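Local structure of protein ppBat (Bacteroides thetaiotaomicron VPI-5482, 3CNE) at residues His110-Gly113 / Ala114-Phe117; Phe155-Asp159 / Glu160-Trp164; Trp164-Leu167 / Pro168-Glu172. The protein binds flavins such as lumichrome, riboflavin, FMN and FAD as a homodimer, and may serve as a flavin storage protein. All blocks are in the same frame, centred on the assembly; numbering follows the deposited sequence.

Interaction 1. Residues His110-Gly113 / Ala114-Phe117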
loop_
_atom_site.group_PDB
_atom_site.type_symbol
_atom_site.label_atom_id
_atom_site.label_comp_id
_atom_site.label_asym_id
_atom_site.label_seq_id
_atom_site.Cartn_x
_atom_site.Cartn_y
_atom_site.Cartn_z
ATOM N N HIS A 110 7.075 7.562 9.194
ATOM C CA HIS A 110 8.188 7.002 8.465
ATOM C C HIS A 110 8.674 8.001 7.420
ATOM O O HIS A 110 8.021 9.027 7.178
ATOM C CB HIS A 110 7.792 5.667 7.811
ATOM C CG HIS A 110 6.816 5.807 6.681
ATOM N ND1 HIS A 110 5.453 5.875 6.877
ATOM C CD2 HIS A 110 7.006 5.874 5.342
ATOM C CE1 HIS A 110 4.846 5.975 5.705
ATOM N NE2 HIS A 110 5.765 5.979 4.761
ATOM N N CYS A 111 9.812 7.665 6.806
ATOM C CA CYS A 111 10.440 8.455 5.748
ATOM C C CYS A 111 10.753 9.873 6.264
ATOM O O CYS A 111 11.599 10.004 7.143
ATOM C CB CYS A 111 9.639 8.381 4.433
ATOM S SG CYS A 111 10.611 8.848 2.977
ATOM N N ALA A 112 10.090 10.923 5.781
ATOM C CA ALA A 112 10.357 12.272 6.342
ATOM C C ALA A 112 9.428 12.659 7.498
ATOM O O ALA A 112 9.449 13.805 7.953
ATOM C CB ALA A 112 10.351 13.372 5.218
ATOM N N GLY A 113 8.626 11.696 7.981
ATOM C CA GLY A 113 7.744 11.894 9.125
ATOM C C GLY A 113 8.441 12.472 10.351
ATOM O O GLY A 113 7.917 13.392 10.999
ATOM N N ALA A 114 9.623 11.939 10.676
ATOM C CA ALA A 114 10.376 12.412 11.845
ATOM C C ALA A 114 10.765 13.889 11.677
ATOM O O ALA A 114 10.882 14.635 12.669
ATOM C CB ALA A 114 11.621 11.576 12.049
HETATM N N MSE A 115 10.959 14.305 10.425
HETATM C CA MSE A 115 11.316 15.697 10.146
HETATM C C MSE A 115 10.117 16.609 10.369
HETATM O O MSE A 115 10.246 17.680 10.959
HETATM C CB MSE A 115 11.852 15.844 8.737
HETATM C CG MSE A 115 12.385 17.238 8.422
HETATM SE SE MSE A 115 12.694 17.438 6.503
HETATM C CE MSE A 115 10.869 17.377 5.757
HETATM N N MSE A 116 8.946 16.163 9.917
HETATM C CA MSE A 116 7.707 16.906 10.167
HETATM C C MSE A 116 7.508 17.089 11.684
HETATM O O MSE A 116 7.138 18.168 12.153
HETATM C CB MSE A 116 6.516 16.199 9.515
HETATM C CG MSE A 116 6.632 16.121 7.987
HETATM SE SE MSE A 116 6.529 17.925 7.189
HETATM C CE MSE A 116 4.666 18.197 7.443
ATOM N N PHE A 117 7.745 16.015 12.436
ATOM C CA PHE A 117 7.708 16.065 13.890
ATOM C C PHE A 117 8.736 17.071 14.422
ATOM O O PHE A 117 8.385 17.928 15.234
ATOM C CB PHE A 117 7.938 14.660 14.507
ATOM C CG PHE A 117 6.853 13.642 14.191
ATOM C CD1 PHE A 117 5.581 14.036 13.783
ATOM C CD2 PHE A 117 7.107 12.274 14.351
ATOM C CE1 PHE A 117 4.564 13.064 13.521
ATOM C CE2 PHE A 117 6.111 11.309 14.095
ATOM C CZ PHE A 117 4.841 11.712 13.670
HETATM O O HOH W 1 10.661 9.416 9.785
#

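Interaction 2. Residues Phe155-Asp159 / Glu160-Trp164. With FMN (flavin mononucleotide), chain N.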
loop_
_atom_site.group_PDB
_atom_site.type_symbol
_atom_site.label_atom_id
_atom_site.label_comp_id
_atom_site.label_asym_id
_atom_site.label_seq_id
_atom_site.Cartn_x
_atom_site.Cartn_y
_atom_site.Cartn_z
ATOM N N PHE A 155 7.509 6.463 17.390
ATOM C CA PHE A 155 7.703 5.209 16.671
ATOM C C PHE A 155 7.951 5.624 15.222
ATOM O O PHE A 155 7.015 5.935 14.499
ATOM C CB PHE A 155 6.433 4.343 16.768
ATOM C CG PHE A 155 6.112 3.870 18.169
ATOM C CD1 PHE A 155 6.134 2.503 18.474
ATOM C CD2 PHE A 155 5.784 4.772 19.177
ATOM C CE1 PHE A 155 5.857 2.046 19.777
ATOM C CE2 PHE A 155 5.503 4.320 20.484
ATOM C CZ PHE A 155 5.543 2.953 20.770
ATOM N N THR A 156 9.216 5.666 14.807
ATOM C CA THR A 156 9.532 6.156 13.477
ATOM C C THR A 156 10.361 5.136 12.714
ATOM O O THR A 156 11.177 4.411 13.295
ATOM C CB THR A 156 10.245 7.531 13.510
ATOM O OG1 THR A 156 11.506 7.421 14.194
ATOM C CG2 THR A 156 9.392 8.551 14.229
ATOM N N ALA A 157 10.110 5.063 11.412
ATOM C CA ALA A 157 10.847 4.164 10.532
ATOM C C ALA A 157 11.529 4.996 9.451
ATOM O O ALA A 157 11.004 6.028 9.027
ATOM C CB ALA A 157 9.910 3.147 9.926
ATOM N N GLN A 158 12.702 4.546 9.030
ATOM C CA GLN A 158 13.483 5.215 8.017
ATOM C C GLN A 158 12.666 5.450 6.732
ATOM O O GLN A 158 12.677 6.552 6.175
ATOM C CB GLN A 158 14.729 4.384 7.717
ATOM C CG GLN A 158 15.769 5.123 6.926
ATOM C CD GLN A 158 17.038 4.334 6.740
ATOM O OE1 GLN A 158 17.184 3.600 5.760
ATOM N NE2 GLN A 158 17.977 4.498 7.667
ATOM N N ASP A 159 11.934 4.435 6.283
ATOM C CA ASP A 159 11.031 4.626 5.130
ATOM C C ASP A 159 10.028 3.477 4.995
ATOM O O ASP A 159 9.927 2.651 5.908
ATOM C CB ASP A 159 11.821 4.839 3.851
ATOM C CG ASP A 159 12.726 3.706 3.543
ATOM O OD1 ASP A 159 12.373 2.568 3.893
ATOM O OD2 ASP A 159 13.807 3.938 2.961
ATOM N N GLU A 160 9.309 3.425 3.866
ATOM C CA GLU A 160 8.223 2.460 3.685
ATOM C C GLU A 160 8.770 1.047 3.747
ATOM O O GLU A 160 8.078 0.129 4.165
ATOM C CB GLU A 160 7.487 2.665 2.337
ATOM C CG GLU A 160 6.651 3.943 2.270
ATOM C CD GLU A 160 7.481 5.216 1.982
ATOM O OE1 GLU A 160 6.915 6.350 2.067
ATOM O OE2 GLU A 160 8.699 5.082 1.683
ATOM N N ASN A 161 10.016 0.846 3.328
ATOM C CA ASN A 161 10.534 -0.516 3.379
ATOM C C ASN A 161 11.072 -0.967 4.733
ATOM O O ASN A 161 11.444 -2.121 4.880
ATOM C CB ASN A 161 11.569 -0.767 2.293
ATOM C CG ASN A 161 12.421 0.409 2.047
ATOM O OD1 ASN A 161 13.367 0.651 2.796
ATOM N ND2 ASN A 161 12.097 1.189 0.984
ATOM N N THR A 162 11.109 -0.076 5.717
ATOM C CA THR A 162 11.496 -0.508 7.071
ATOM C C THR A 162 10.349 -0.451 8.107
ATOM O O THR A 162 10.552 -0.718 9.325
ATOM C CB THR A 162 12.687 0.290 7.602
ATOM O OG1 THR A 162 12.332 1.671 7.733
ATOM C CG2 THR A 162 13.881 0.161 6.691
ATOM N N ILE A 163 9.160 -0.078 7.642
ATOM C CA ILE A 163 7.988 -0.025 8.521
ATOM C C ILE A 163 7.789 -1.372 9.244
ATOM O O ILE A 163 7.545 -1.402 10.459
ATOM C CB ILE A 163 6.715 0.409 7.773
ATOM C CG1 ILE A 163 6.796 1.907 7.444
ATOM C CG2 ILE A 163 5.452 0.147 8.650
ATOM C CD1 ILE A 163 5.759 2.382 6.430
ATOM N N TRP A 164 7.960 -2.471 8.497
ATOM C CA TRP A 164 7.839 -3.829 9.035
ATOM C C TRP A 164 8.663 -4.038 10.310
ATOM O O TRP A 164 8.272 -4.849 11.139
ATOM C CB TRP A 164 8.227 -4.894 7.990
ATOM C CG TRP A 164 9.718 -5.017 7.717
ATOM C CD1 TRP A 164 10.444 -4.298 6.838
ATOM C CD2 TRP A 164 10.636 -5.930 8.344
ATOM N NE1 TRP A 164 11.762 -4.693 6.855
ATOM C CE2 TRP A 164 11.900 -5.707 7.771
ATOM C CE3 TRP A 164 10.502 -6.925 9.331
ATOM C CZ2 TRP A 164 13.038 -6.425 8.165
ATOM C CZ3 TRP A 164 11.638 -7.654 9.710
ATOM C CH2 TRP A 164 12.879 -7.397 9.131
HETATM N N1 FMN N . 8.432 -7.195 5.092
HETATM C C2 FMN N . 8.156 -6.146 4.240
HETATM O O2 FMN N . 6.986 -5.767 4.119
HETATM N N3 FMN N . 9.186 -5.539 3.535
HETATM C C4 FMN N . 10.495 -5.990 3.680
HETATM O O4 FMN N . 11.425 -5.412 3.094
HETATM C C4A FMN N . 10.770 -7.050 4.544
HETATM N N5 FMN N . 12.068 -7.506 4.702
HETATM C C5A FMN N . 12.316 -8.560 5.562
HETATM C C6 FMN N . 13.615 -9.018 5.719
HETATM C C7 FMN N . 13.899 -10.071 6.586
HETATM C C7M FMN N . 15.264 -10.066 7.219
HETATM C C8 FMN N . 12.855 -10.703 7.279
HETATM C C8M FMN N . 12.955 -12.198 7.486
HETATM C C9 FMN N . 11.560 -10.212 7.123
HETATM C C9A FMN N . 11.270 -9.159 6.264
HETATM N N10 FMN N . 9.960 -8.709 6.113
HETATM C C10 FMN N . 9.726 -7.655 5.249
HETATM C "C1'" FMN N . 9.005 -8.813 7.268
HETATM C "C2'" FMN N . 7.948 -9.903 7.145
HETATM O "O2'" FMN N . 6.824 -9.412 6.432
HETATM C "C3'" FMN N . 7.541 -10.351 8.554
HETATM O "O3'" FMN N . 8.686 -10.843 9.227
HETATM C "C4'" FMN N . 6.448 -11.423 8.555
HETATM O "O4'" FMN N . 5.159 -10.836 8.501
#

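Interaction 3. Residues Trp164-Leu167 / Pro168-Glu172. With FMN (flavin mononucleotide), chain N.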
loop_
_atom_site.group_PDB
_atom_site.type_symbol
_atom_site.label_atom_id
_atom_site.label_comp_id
_atom_site.label_asym_id
_atom_site.label_seq_id
_atom_site.Cartn_x
_atom_site.Cartn_y
_atom_site.Cartn_z
ATOM N N TRP A 164 7.960 -2.471 8.497
ATOM C CA TRP A 164 7.839 -3.829 9.035
ATOM C C TRP A 164 8.663 -4.038 10.310
ATOM O O TRP A 164 8.272 -4.849 11.139
ATOM C CB TRP A 164 8.227 -4.894 7.990
ATOM C CG TRP A 164 9.718 -5.017 7.717
ATOM C CD1 TRP A 164 10.444 -4.298 6.838
ATOM C CD2 TRP A 164 10.636 -5.930 8.344
ATOM N NE1 TRP A 164 11.762 -4.693 6.855
ATOM C CE2 TRP A 164 11.900 -5.707 7.771
ATOM C CE3 TRP A 164 10.502 -6.925 9.331
ATOM C CZ2 TRP A 164 13.038 -6.425 8.165
ATOM C CZ3 TRP A 164 11.638 -7.654 9.710
ATOM C CH2 TRP A 164 12.879 -7.397 9.131
ATOM N N THR A 165 9.797 -3.332 10.446
ATOM C CA THR A 165 10.688 -3.498 11.625
ATOM C C THR A 165 10.115 -2.954 12.939
ATOM O O THR A 165 10.570 -3.339 14.022
ATOM C CB THR A 165 12.098 -2.879 11.439
ATOM O OG1 THR A 165 12.010 -1.445 11.354
ATOM C CG2 THR A 165 12.805 -3.466 10.230
HETATM N N MSE A 166 9.129 -2.069 12.860
HETATM C CA MSE A 166 8.550 -1.497 14.068
HETATM C C MSE A 166 7.047 -1.741 14.192
HETATM O O MSE A 166 6.468 -1.478 15.223
HETATM C CB MSE A 166 8.817 -0.003 14.140
HETATM C CG MSE A 166 8.229 0.761 12.959
HETATM SE SE MSE A 166 7.935 2.656 13.327
HETATM C CE MSE A 166 5.991 2.659 13.049
ATOM N N LEU A 167 6.418 -2.222 13.130
ATOM C CA LEU A 167 4.964 -2.317 13.082
ATOM C C LEU A 167 4.367 -3.273 14.141
ATOM O O LEU A 167 3.339 -2.943 14.738
ATOM C CB LEU A 167 4.499 -2.655 11.653
ATOM C CG LEU A 167 3.025 -2.474 11.312
ATOM C CD1 LEU A 167 2.550 -1.068 11.637
ATOM C CD2 LEU A 167 2.798 -2.816 9.822
ATOM N N PRO A 168 5.009 -4.434 14.404
ATOM C CA PRO A 168 4.485 -5.276 15.493
ATOM C C PRO A 168 4.481 -4.558 16.847
ATOM O O PRO A 168 3.537 -4.730 17.624
ATOM C CB PRO A 168 5.473 -6.463 15.527
ATOM C CG PRO A 168 5.992 -6.528 14.103
ATOM C CD PRO A 168 6.191 -5.062 13.782
ATOM N N LYS A 169 5.514 -3.766 17.123
ATOM C CA LYS A 169 5.558 -2.978 18.361
ATOM C C LYS A 169 4.460 -1.906 18.363
ATOM O O LYS A 169 3.865 -1.634 19.393
ATOM C CB LYS A 169 6.956 -2.349 18.571
ATOM C CG LYS A 169 8.069 -3.372 18.897
ATOM C CD LYS A 169 9.417 -2.732 19.282
ATOM C CE LYS A 169 10.245 -2.196 18.089
ATOM N NZ LYS A 169 11.261 -3.142 17.468
ATOM N N VAL A 170 4.183 -1.302 17.199
ATOM C CA VAL A 170 3.145 -0.273 17.105
ATOM C C VAL A 170 1.788 -0.894 17.393
ATOM O O VAL A 170 0.984 -0.339 18.142
ATOM C CB VAL A 170 3.113 0.380 15.715
ATOM C CG1 VAL A 170 1.930 1.352 15.609
ATOM C CG2 VAL A 170 4.414 1.087 15.473
ATOM N N ILE A 171 1.539 -2.038 16.771
ATOM C CA ILE A 171 0.290 -2.765 16.966
ATOM C C ILE A 171 0.129 -3.118 18.446
ATOM O O ILE A 171 -0.924 -2.868 19.020
ATOM C CB ILE A 171 0.197 -4.036 16.087
ATOM C CG1 ILE A 171 0.146 -3.681 14.587
ATOM C CG2 ILE A 171 -1.053 -4.874 16.471
ATOM C CD1 ILE A 171 -0.933 -2.680 14.234
ATOM N N GLU A 172 1.173 -3.689 19.046
ATOM C CA GLU A 172 1.151 -4.090 20.458
ATOM C C GLU A 172 0.802 -2.901 21.371
ATOM O O GLU A 172 -0.015 -3.032 22.283
ATOM C CB GLU A 172 2.475 -4.766 20.836
ATOM C CG GLU A 172 2.791 -4.868 22.351
ATOM C CD GLU A 172 2.091 -6.031 23.061
ATOM O OE1 GLU A 172 1.308 -5.773 24.017
ATOM O OE2 GLU A 172 2.321 -7.203 22.676
HETATM N N1 FMN N . 8.432 -7.195 5.092
HETATM C C2 FMN N . 8.156 -6.146 4.240
HETATM O O2 FMN N . 6.986 -5.767 4.119
HETATM N N3 FMN N . 9.186 -5.539 3.535
HETATM C C4 FMN N . 10.495 -5.990 3.680
HETATM O O4 FMN N . 11.425 -5.412 3.094
HETATM C C4A FMN N . 10.770 -7.050 4.544
HETATM N N5 FMN N . 12.068 -7.506 4.702
HETATM C C5A FMN N . 12.316 -8.560 5.562
HETATM C C6 FMN N . 13.615 -9.018 5.719
HETATM C C7 FMN N . 13.899 -10.071 6.586
HETATM C C7M FMN N . 15.264 -10.066 7.219
HETATM C C8 FMN N . 12.855 -10.703 7.279
HETATM C C8M FMN N . 12.955 -12.198 7.486
HETATM C C9 FMN N . 11.560 -10.212 7.123
HETATM C C9A FMN N . 11.270 -9.159 6.264
HETATM N N10 FMN N . 9.960 -8.709 6.113
HETATM C C10 FMN N . 9.726 -7.655 5.249
HETATM C "C1'" FMN N . 9.005 -8.813 7.268
HETATM C "C2'" FMN N . 7.948 -9.903 7.145
HETATM O "O2'" FMN N . 6.824 -9.412 6.432
HETATM C "C3'" FMN N . 7.541 -10.351 8.554
HETATM O "O3'" FMN N . 8.686 -10.843 9.227
HETATM C "C4'" FMN N . 6.448 -11.423 8.555
HETATM O "O4'" FMN N . 5.159 -10.836 8.501
HETATM O O HOH W 2 8.683 -4.597 15.915
#

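Interaction 1. Residues His110-Gly113 / Ala114-Phe117
The carbonyl of Gly113 lies over one face of the Phe117 ring, its O 3.4 Å from Phe117 CG and set toward the rim. This is the first helical turn after a strand-to-helix junction that resembles the nucleophile elbow seen in the DJ-1/PfpI family, although Cys111, with a positive phi of 59°, here binds the structural zinc together with Cys74. The junction is closed by a type II' turn in which Gly113 N binds His110 O. Phe117 has CG beside the backbone N and opposite the carbonyl carbon (chi1 -65°), which folds the ring back toward Gly113 and against Leu70, Phe72 and Ile97. Replacing Phe117 by an alanine would probably open a gap against strand 69-73 and helix 88-102 and leave the Gly113 carbonyl without the ring face beneath it. The two selenomethionines diverge. Met115, bent at chi3, brings CE to 4.1 Å from Ala112 CB, a loose apolar touch, whereas Met116 is bent at two torsions and leads away to Leu93, Met94 and Ile97. Ala112, the N-cap residue, gives its carbonyl to the helix: Ala112 O accepts Met116 N at 3.1 Å in the carbonyl plane, and a weak bond from Met115 N besides. Next in line, Phe117 N reaches Gly113 O at 3.0 Å. The N-H of Ala114 turns instead to a water 2.9 Å from Ala114 N, and the water, 2.9 Å from Cys111 O, probably donates to that carbonyl.

Interaction 2. Residues Phe155-Asp159 / Glu160-Trp164
The indole of Trp164 carries the isoalloxazine of FMN on one face, with FMN C9A 3.5 Å above the indole plane and offset toward its rim; at the indole edge, in its plane, sits the backbone O of Asn161. Behind this flavin site the chain makes a tight turn, leaving strand 154-157 of the central sheet of the DJ-1/PfpI fold. Both Asn161 and Trp164 bind flavin, a ligand shared between the subunits: Asn161 O of the second subunit is hydrogen-bonded to FMN. The turn is closed by Thr162. Its OG1 stands between the backbone N and the carbonyl carbon (chi1 63°), where it faces back along the chain and takes the N-H of Asp159 almost straight, Asp159 N to Thr162 OG1 being 3.1 Å. The same hydroxyl also bonds to Lys147 O, and this second partner fixes its rotation. Ala157 CB points toward 160-164 and lies 3.6 Å from Thr162 OG1; an apolar neighbour is Ile163 CG1, 4.2 Å from Ala157 CB. Glu160 turns its carboxylate away to His110. The backbone answers the hydroxyl bond in the reverse direction, Thr162 N donating to Asp159 O at 3.0 Å from a position 55° out of the carbonyl plane.

Interaction 3. Residues Trp164-Leu167 / Pro168-Glu172
Ile171 N donates to Leu167 O at 2.9 Å, nearly in line with the carbonyl, and so sets the first turn of helix 167-174. One residue earlier Met166, at the N-cap, offers its own carbonyl: Val170 N lies 3.0 Å from Met166 O and in the carbonyl plane. The side chains of Met166 and Val170 cross at an angle. Selenomethionine Met166 has CG between the backbone N and the carbonyl carbon (chi1 60°), and a bend at chi3 (-119°), away from any staggered value, presses CE to 3.3 Å from Val170 CG2. That is tighter than usual for two carbons and suggests some strain where both side chains pack on Phe155. Beside the N-cap, Leu167 CB touches Pro168 CD at 3.6 Å; a proline at this point of the first turn forfeits no helical hydrogen bond. A water 3.0 Å from Thr165 O donates to that carbonyl and weakly accepts from the N and NZ of Lys169, tying the exposed end of the lysine loosely to the loop. On the flavin side, the Thr165 methyl CG2 sits over the centre of the Trp164 ring, 3.4 Å above its plane and on the face opposite to FMN, while Thr165 OG1 is hydrogen-bonded to Thr162 O and Ser148 OG. The indole thus lies between a methyl and the isoalloxazine, which is consistent with a flavin contact that rests on shape and dispersion more than on charge, with the helix start fixed mainly by backbone carbonyls.

Interactions 1 and 2, with centres 10 Å apart, meet where the ends of strands 106-110 and 154-157 run side by side: Cys111 N lies 3.0 Å from Ala157 O and His110 NE2 3.0 Å from Glu160 OE1, both probable hydrogen bonds. These would tie the zinc-binding loop to the turn that leads to the flavin. Interaction 3 continues from there, sharing Trp164 with interaction 2 and folding back on its strand, with Met166 SE 3.5 Å from Phe155 C. Interactions 2 and 3 both touch FMN, through Trp164. Interactions 1 and 3 do not touch; their centres are about 17 Å apart, so residues 155-164 link the metal site to the helix that follows the flavin-binding tryptophan.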